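Local coordinates for membrane-fusion protein (Streptococcus pneumoniae, PDB 5XU0), which probably acts as the membrane-fusion component of a MacAB-like efflux pump, helping to form a channel through which exported substrates pass, at residues B[12-17]-B[168-173]; B[40-45]-B[141-146]. The protein carries 2 engineered substitutions. One frame throughout, in Å; residues are numbered along the deposited sequence.

Contact 1: B[12-17]-B[168-173]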
ATOM      1  N   LYS B  12      15.440 -17.947 -23.849  1.00 80.36           N
ATOM      2  CA  LYS B  12      14.995 -18.969 -22.915  1.00 85.12           C
ATOM      3  C   LYS B  12      15.171 -18.527 -21.468  1.00 86.85           C
ATOM      4  O   LYS B  12      14.246 -18.650 -20.659  1.00 83.05           O
ATOM      5  CB  LYS B  12      15.763 -20.268 -23.168  1.00 85.77           C
ATOM      6  CG  LYS B  12      15.525 -21.345 -22.130  1.00 82.72           C
ATOM      7  CD  LYS B  12      16.136 -22.660 -22.573  1.00 81.99           C
ATOM      8  CE  LYS B  12      15.621 -23.812 -21.730  1.00 94.15           C
ATOM      9  NZ  LYS B  12      16.097 -25.123 -22.245  1.00104.81           N
ATOM     10  N   ASN B  13      16.344 -18.003 -21.134  1.00 94.37           N
ATOM     11  CA  ASN B  13      16.702 -17.677 -19.764  1.00 83.52           C
ATOM     12  C   ASN B  13      16.876 -16.173 -19.621  1.00 92.58           C
ATOM     13  O   ASN B  13      17.528 -15.535 -20.454  1.00 93.68           O
ATOM     14  CB  ASN B  13      17.984 -18.405 -19.360  1.00 78.22           C
ATOM     15  CG  ASN B  13      17.884 -19.902 -19.560  1.00 95.96           C
ATOM     16  OD1 ASN B  13      16.941 -20.540 -19.089  1.00 95.93           O
ATOM     17  ND2 ASN B  13      18.852 -20.472 -20.269  1.00100.83           N
ATOM     18  N   GLU B  14      16.291 -15.615 -18.566  1.00 81.96           N
ATOM     19  CA  GLU B  14      16.402 -14.194 -18.286  1.00 80.66           C
ATOM     20  C   GLU B  14      16.299 -13.987 -16.784  1.00 88.98           C
ATOM     21  O   GLU B  14      15.962 -14.902 -16.027  1.00 88.74           O
ATOM     22  CB  GLU B  14      15.325 -13.392 -19.022  1.00 83.40           C
ATOM     23  CG  GLU B  14      13.912 -13.854 -18.713  1.00 81.44           C
ATOM     24  CD  GLU B  14      12.866 -12.823 -19.078  1.00 88.65           C
ATOM     25  OE1 GLU B  14      13.216 -11.628 -19.173  1.00 89.60           O
ATOM     26  OE2 GLU B  14      11.690 -13.207 -19.261  1.00106.05           O
ATOM     27  N   GLN B  15      16.594 -12.761 -16.358  1.00 84.06           N
ATOM     28  CA  GLN B  15      16.558 -12.409 -14.949  1.00 87.15           C
ATOM     29  C   GLN B  15      16.294 -10.919 -14.805  1.00 90.26           C
ATOM     30  O   GLN B  15      16.976 -10.094 -15.427  1.00 89.44           O
ATOM     31  CB  GLN B  15      17.867 -12.782 -14.246  1.00 86.53           C
ATOM     32  CG  GLN B  15      17.839 -12.560 -12.746  1.00 90.87           C
ATOM     33  CD  GLN B  15      19.195 -12.740 -12.102  1.00 94.01           C
ATOM     34  OE1 GLN B  15      20.167 -12.085 -12.478  1.00104.30           O
ATOM     35  NE2 GLN B  15      19.267 -13.626 -11.119  1.00100.32           N
ATOM     36  N   TYR B  16      15.286 -10.594 -14.000  1.00 82.50           N
ATOM     37  CA  TYR B  16      15.025  -9.242 -13.539  1.00 82.47           C
ATOM     38  C   TYR B  16      15.457  -9.129 -12.085  1.00 83.69           C
ATOM     39  O   TYR B  16      15.163 -10.010 -11.271  1.00 77.64           O
ATOM     40  CB  TYR B  16      13.540  -8.883 -13.644  1.00 81.40           C
ATOM     41  CG  TYR B  16      12.935  -8.951 -15.028  1.00 84.03           C
ATOM     42  CD1 TYR B  16      12.902  -7.829 -15.846  1.00 73.26           C
ATOM     43  CD2 TYR B  16      12.366 -10.126 -15.505  1.00 76.73           C
ATOM     44  CE1 TYR B  16      12.337  -7.878 -17.106  1.00 84.81           C
ATOM     45  CE2 TYR B  16      11.798 -10.186 -16.765  1.00 90.42           C
ATOM     46  CZ  TYR B  16      11.787  -9.058 -17.561  1.00 94.42           C
ATOM     47  OH  TYR B  16      11.224  -9.109 -18.816  1.00 87.73           O
ATOM     48  N   VAL B  17      16.154  -8.049 -11.756  1.00 71.05           N
ATOM     49  CA  VAL B  17      16.390  -7.687 -10.368  1.00 77.73           C
ATOM     50  C   VAL B  17      15.699  -6.348 -10.142  1.00 81.42           C
ATOM     51  O   VAL B  17      16.010  -5.339 -10.800  1.00 78.86           O
ATOM     52  CB  VAL B  17      17.884  -7.667  -9.987  1.00 80.91           C
ATOM     53  CG1 VAL B  17      18.547  -8.975 -10.411  1.00 68.97           C
ATOM     54  CG2 VAL B  17      18.637  -6.471 -10.533  1.00 85.75           C
HETATM   55  N   MSE B 168      15.521  -2.769 -11.812  1.00 86.01           N
HETATM   56  CA  MSE B 168      16.812  -2.111 -11.708  1.00 88.07           C
HETATM   57  C   MSE B 168      17.820  -2.692 -12.687  1.00 95.45           C
HETATM   58  O   MSE B 168      18.591  -1.944 -13.288  1.00 86.95           O
HETATM   59  CB  MSE B 168      17.350  -2.189 -10.285  1.00100.17           C
HETATM   60  CG  MSE B 168      17.229  -0.880  -9.525  1.00119.53           C
HETATM   61 SE   MSE B 168      18.530  -0.764  -8.095  1.00249.82          SE
HETATM   62  CE  MSE B 168      18.080  -2.427  -7.210  1.00 74.37           C
ATOM     63  N   VAL B 169      17.828  -4.013 -12.869  1.00 86.58           N
ATOM     64  CA  VAL B 169      18.720  -4.612 -13.861  1.00 76.00           C
ATOM     65  C   VAL B 169      18.014  -5.777 -14.537  1.00 85.08           C
ATOM     66  O   VAL B 169      17.424  -6.628 -13.867  1.00 75.91           O
ATOM     67  CB  VAL B 169      20.062  -5.058 -13.244  1.00 82.77           C
ATOM     68  CG1 VAL B 169      20.795  -6.020 -14.158  1.00 87.33           C
ATOM     69  CG2 VAL B 169      20.931  -3.861 -12.978  1.00 86.25           C
ATOM     70  N   HIS B 170      18.082  -5.814 -15.868  1.00 83.45           N
ATOM     71  CA  HIS B 170      17.494  -6.871 -16.675  1.00 76.99           C
ATOM     72  C   HIS B 170      18.572  -7.481 -17.554  1.00 80.71           C
ATOM     73  O   HIS B 170      19.230  -6.765 -18.323  1.00 86.81           O
ATOM     74  CB  HIS B 170      16.348  -6.338 -17.536  1.00 82.15           C
ATOM     75  CG  HIS B 170      15.623  -7.400 -18.301  1.00 88.41           C
ATOM     76  ND1 HIS B 170      14.790  -7.114 -19.361  1.00 75.60           N
ATOM     77  CD2 HIS B 170      15.604  -8.746 -18.158  1.00 84.97           C
ATOM     78  CE1 HIS B 170      14.290  -8.240 -19.839  1.00 80.81           C
ATOM     79  NE2 HIS B 170      14.769  -9.245 -19.127  1.00 84.13           N
ATOM     80  N   ILE B 171      18.745  -8.800 -17.427  1.00 80.21           N
ATOM     81  CA  ILE B 171      19.764  -9.553 -18.148  1.00 81.11           C
ATOM     82  C   ILE B 171      19.085 -10.750 -18.795  1.00 85.13           C
ATOM     83  O   ILE B 171      18.085 -11.265 -18.286  1.00 78.46           O
ATOM     84  CB  ILE B 171      20.919 -10.007 -17.216  1.00 94.08           C
ATOM     85  CG1 ILE B 171      20.498 -11.173 -16.318  1.00103.44           C
ATOM     86  CG2 ILE B 171      21.397  -8.862 -16.349  1.00 86.41           C
ATOM     87  CD1 ILE B 171      20.635 -12.526 -16.988  1.00 90.94           C
ATOM     88  N   VAL B 172      19.628 -11.198 -19.925  1.00 93.97           N
ATOM     89  CA  VAL B 172      19.016 -12.310 -20.647  1.00 92.50           C
ATOM     90  C   VAL B 172      20.068 -12.987 -21.516  1.00 91.07           C
ATOM     91  O   VAL B 172      20.889 -12.323 -22.154  1.00 88.47           O
ATOM     92  CB  VAL B 172      17.803 -11.836 -21.479  1.00 89.41           C
ATOM     93  CG1 VAL B 172      18.159 -10.627 -22.298  1.00 85.59           C
ATOM     94  CG2 VAL B 172      17.318 -12.932 -22.367  1.00 90.76           C
ATOM     95  N   SER B 173      20.036 -14.320 -21.530  1.00 91.72           N
ATOM     96  CA  SER B 173      20.993 -15.100 -22.301  1.00 99.65           C
ATOM     97  C   SER B 173      20.686 -15.006 -23.788  1.00103.55           C
ATOM     98  O   SER B 173      19.564 -15.293 -24.222  1.00 98.97           O
ATOM     99  CB  SER B 173      20.965 -16.562 -21.855  1.00108.80           C
ATOM    100  OG  SER B 173      21.843 -17.356 -22.639  1.00 98.71           O
TER
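Tyr16 and His170 face each other across two antiparallel strands and show how a non-hydrogen-bonded pair can be filled by stacked rings. Their side chains run side by side, and the rings lie face to face, with centroids 3.9 Å apart and planes inclined by 19°. Tyr16 CE1 sits over the middle of the imidazole, whereas His170 NE2 lies above the phenol ring but displaced toward its rim. His170 NE2 also donates to Glu14 OE1 at 2.8 Å, meeting the oxygen nearly along its C-O axis from a carboxylate turned 39° against the imidazole. Glu14 reaches it because CG lies between the backbone N and carbonyl carbon (chi1 56°) and the chain then runs extended. Two interactions, stack and carboxylate bond, thus restrict rotation of the imidazole, and the carboxylate would probably stabilise positive charge on it. Tyr219 of the third subunit also meets His170 edge-to-face.

These strands belong to the barrel-sandwich domain of the HlyD/CusB type of membrane-fusion protein, where 14-18 borders 167-172. On the other face of the sheet, Gln15 CB lies alongside Ile171 CG1, 3.7 Å away, and Val17 CG2 packs against Val169 CB. The main-chain ladder is regular from Ser173 N, bound to Asn13 O, as far as Val17. There Met168 and Val169 both face one residue, a classic beta bulge, and Val17 O accepts from Met168 N at 2.8 Å and Val169 N at 3.1 Å. Along the edge of strand 14-18, Tyr16 N is hydrogen-bonded to Asn156 OD1 of the second subunit.

Contact 2: B[40-45]-B[141-146]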
ATOM      1  N   GLY B  40      26.608 -16.351 -11.144  1.00 92.63           N
ATOM      2  CA  GLY B  40      27.307 -16.110  -9.899  1.00 88.47           C
ATOM      3  C   GLY B  40      27.808 -14.687  -9.741  1.00 84.30           C
ATOM      4  O   GLY B  40      27.990 -14.227  -8.606  1.00 85.85           O
ATOM      5  N   GLN B  41      28.030 -13.982 -10.850  1.00 67.96           N
ATOM      6  CA  GLN B  41      28.566 -12.629 -10.783  1.00 76.76           C
ATOM      7  C   GLN B  41      27.578 -11.687 -10.108  1.00 79.87           C
ATOM      8  O   GLN B  41      26.368 -11.757 -10.341  1.00 90.27           O
ATOM      9  CB  GLN B  41      28.899 -12.111 -12.184  1.00 82.79           C
ATOM     10  CG  GLN B  41      29.389 -10.667 -12.194  1.00 86.16           C
ATOM     11  CD  GLN B  41      29.762 -10.168 -13.573  1.00 80.12           C
ATOM     12  OE1 GLN B  41      29.822 -10.938 -14.531  1.00 94.57           O
ATOM     13  NE2 GLN B  41      30.022  -8.869 -13.680  1.00 86.57           N
ATOM     14  N   ALA B  42      28.099 -10.805  -9.260  1.00 79.25           N
ATOM     15  CA  ALA B  42      27.271  -9.782  -8.637  1.00 87.72           C
ATOM     16  C   ALA B  42      26.795  -8.778  -9.679  1.00 86.82           C
ATOM     17  O   ALA B  42      27.481  -8.508 -10.668  1.00 94.90           O
ATOM     18  CB  ALA B  42      28.052  -9.068  -7.534  1.00 77.06           C
ATOM     19  N   LEU B  43      25.592  -8.229  -9.460  1.00 87.54           N
ATOM     20  CA  LEU B  43      25.057  -7.191 -10.337  1.00 79.71           C
ATOM     21  C   LEU B  43      24.469  -5.994  -9.610  1.00 77.44           C
ATOM     22  O   LEU B  43      24.166  -5.000 -10.272  1.00 84.44           O
ATOM     23  CB  LEU B  43      23.970  -7.739 -11.274  1.00 77.71           C
ATOM     24  CG  LEU B  43      24.185  -9.036 -12.037  1.00 79.92           C
ATOM     25  CD1 LEU B  43      23.693 -10.145 -11.167  1.00 76.67           C
ATOM     26  CD2 LEU B  43      23.449  -9.005 -13.362  1.00 98.72           C
ATOM     27  N   VAL B  44      24.248  -6.065  -8.302  1.00 91.07           N
ATOM     28  CA  VAL B  44      23.912  -4.886  -7.506  1.00 91.31           C
ATOM     29  C   VAL B  44      24.505  -5.087  -6.120  1.00 88.82           C
ATOM     30  O   VAL B  44      24.526  -6.205  -5.597  1.00 83.31           O
ATOM     31  CB  VAL B  44      22.387  -4.621  -7.402  1.00 86.85           C
ATOM     32  CG1 VAL B  44      21.793  -4.083  -8.704  1.00 77.27           C
ATOM     33  CG2 VAL B  44      21.659  -5.855  -6.972  1.00 87.26           C
ATOM     34  N   LYS B  45      24.987  -3.998  -5.528  1.00 97.17           N
ATOM     35  CA  LYS B  45      25.489  -4.003  -4.161  1.00 82.44           C
ATOM     36  C   LYS B  45      24.752  -2.931  -3.376  1.00 89.79           C
ATOM     37  O   LYS B  45      24.863  -1.740  -3.690  1.00 84.83           O
ATOM     38  CB  LYS B  45      27.000  -3.766  -4.118  1.00 84.55           C
ATOM     39  CG  LYS B  45      27.513  -3.229  -2.783  1.00105.38           C
ATOM     40  CD  LYS B  45      28.051  -4.344  -1.896  1.00106.45           C
ATOM     41  CE  LYS B  45      28.523  -3.801  -0.557  1.00 88.42           C
ATOM     42  NZ  LYS B  45      29.215  -2.491  -0.711  1.00101.79           N
ATOM     43  N   THR B 141      24.419  -8.327  -1.854  1.00 68.68           N
ATOM     44  CA  THR B 141      24.949  -8.448  -3.208  1.00 91.13           C
ATOM     45  C   THR B 141      24.099  -9.478  -3.937  1.00 91.17           C
ATOM     46  O   THR B 141      24.142 -10.666  -3.605  1.00100.02           O
ATOM     47  CB  THR B 141      26.423  -8.870  -3.209  1.00 96.11           C
ATOM     48  OG1 THR B 141      26.580 -10.079  -2.450  1.00 85.03           O
ATOM     49  CG2 THR B 141      27.307  -7.780  -2.615  1.00 80.83           C
ATOM     50  N   VAL B 142      23.326  -9.033  -4.911  1.00 81.74           N
ATOM     51  CA  VAL B 142      22.498  -9.933  -5.704  1.00 88.98           C
ATOM     52  C   VAL B 142      23.323 -10.458  -6.871  1.00 82.05           C
ATOM     53  O   VAL B 142      24.044  -9.703  -7.535  1.00 74.70           O
ATOM     54  CB  VAL B 142      21.216  -9.223  -6.177  1.00 80.75           C
ATOM     55  CG1 VAL B 142      20.213 -10.227  -6.702  1.00 78.99           C
ATOM     56  CG2 VAL B 142      20.602  -8.446  -5.015  1.00 81.16           C
ATOM     57  N   LEU B 143      23.221 -11.763  -7.113  1.00 71.73           N
ATOM     58  CA  LEU B 143      24.037 -12.456  -8.098  1.00 81.59           C
ATOM     59  C   LEU B 143      23.187 -12.910  -9.278  1.00 89.84           C
ATOM     60  O   LEU B 143      21.961 -13.025  -9.187  1.00 98.23           O
ATOM     61  CB  LEU B 143      24.739 -13.663  -7.468  1.00 90.49           C
ATOM     62  CG  LEU B 143      25.390 -13.428  -6.106  1.00 79.35           C
ATOM     63  CD1 LEU B 143      25.981 -14.722  -5.579  1.00 78.03           C
ATOM     64  CD2 LEU B 143      26.454 -12.344  -6.199  1.00 66.96           C
ATOM     65  N   SER B 144      23.859 -13.172 -10.397  1.00 83.88           N
ATOM     66  CA  SER B 144      23.178 -13.548 -11.627  1.00 82.00           C
ATOM     67  C   SER B 144      22.866 -15.037 -11.619  1.00 86.28           C
ATOM     68  O   SER B 144      23.637 -15.844 -11.104  1.00 97.16           O
ATOM     69  CB  SER B 144      24.033 -13.199 -12.845  1.00 88.72           C
ATOM     70  OG  SER B 144      23.667 -13.982 -13.969  1.00100.33           O
ATOM     71  N   THR B 145      21.724 -15.400 -12.194  1.00 82.27           N
ATOM     72  CA  THR B 145      21.272 -16.783 -12.210  1.00 86.36           C
ATOM     73  C   THR B 145      21.633 -17.513 -13.496  1.00 94.02           C
ATOM     74  O   THR B 145      21.221 -18.664 -13.674  1.00103.36           O
ATOM     75  CB  THR B 145      19.764 -16.856 -11.983  1.00 88.71           C
ATOM     76  OG1 THR B 145      19.120 -15.768 -12.646  1.00111.52           O
ATOM     77  CG2 THR B 145      19.444 -16.801 -10.500  1.00 94.74           C
ATOM     78  N   LEU B 146      22.418 -16.897 -14.373  1.00 87.34           N
ATOM     79  CA  LEU B 146      22.648 -17.503 -15.678  1.00 93.27           C
ATOM     80  C   LEU B 146      23.777 -16.779 -16.393  1.00 96.35           C
ATOM     81  O   LEU B 146      24.086 -15.621 -16.101  1.00 89.79           O
ATOM     82  CB  LEU B 146      21.382 -17.461 -16.537  1.00 88.59           C
ATOM     83  CG  LEU B 146      20.871 -16.046 -16.828  1.00 81.81           C
ATOM     84  CD1 LEU B 146      20.384 -15.912 -18.267  1.00 88.03           C
ATOM     85  CD2 LEU B 146      19.767 -15.659 -15.856  1.00 90.20           C
TER
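Val44 and Val142 set their side chains side by side on the better-covered face of a short antiparallel pairing, where Val44 is buried and Val142 partly so, with the two CG2 methyls 3.4 Å apart. Leu43 adds to this inner side from further along: although its CB does not point straight at the opposite strand, CG is anti to the carbonyl carbon (chi1 -47°) and CD1 comes to 3.5 Å from Ser144 CB. Beyond the strand, Ser144 OG accepts from Leu146 N at 3.2 Å, an ST turn that bends the chain where it leaves the pairing.

The opposite face, carrying Ala42, Lys45, Thr141 and Leu143, is more open to solvent, with Leu143 exposed and the other three partly so. Even so, Leu143 CD2 lies 3.4 Å from Gly40 O and 3.9 Å from Ala42 CB. Lys45 touches Thr141 with the middle of its chain, CD to CG2, and then leads its amine away. Between the faces runs a backbone ladder in which Leu43 N to Val142 O, at 2.9 Å, is a fairly straight bond. Gly40 N to Ser144 O and Ser144 N to Gln41 O extend the pairing into the loops.

Strand 42-46 is the middle of a three-stranded sheet, bonded through Lys45 to the backbone of Asp27 and Glu28 on its other side. The Leu43 side chain also touches Val169 and Ile171 of strand 167-172. Strand 42-46 precedes helix 49-77, while strand 141-143 follows helix 109-138, where Thr141 OG1 is hydrogen-bonded to Asp138 O; the contact therefore joins the two ends of the long helical hairpin at its base.

How the contacts relate
Both contacts are antiparallel strand pairs within one barrel-sandwich domain, yet they differ with their place in it. Contact 1 is largely buried and joins strands of the four-stranded sheet; its distinctive chemistry is aromatic and polar, a ring stack and a His-carboxylate hydrogen bond, and other subunits reach it. Contact 2 lies in the three-stranded sheet nearer the helical hairpin, is only partly buried, relies on aliphatic packing, and meets no other chain of the assembly. Along the sequence contact 2 is nested inside the loop closed by contact 1. They touch where Ile171 CD1 comes 3.4 Å from Leu146 CD2, in the chain just past strand 141-143, and where Gln15 packs on Ser144.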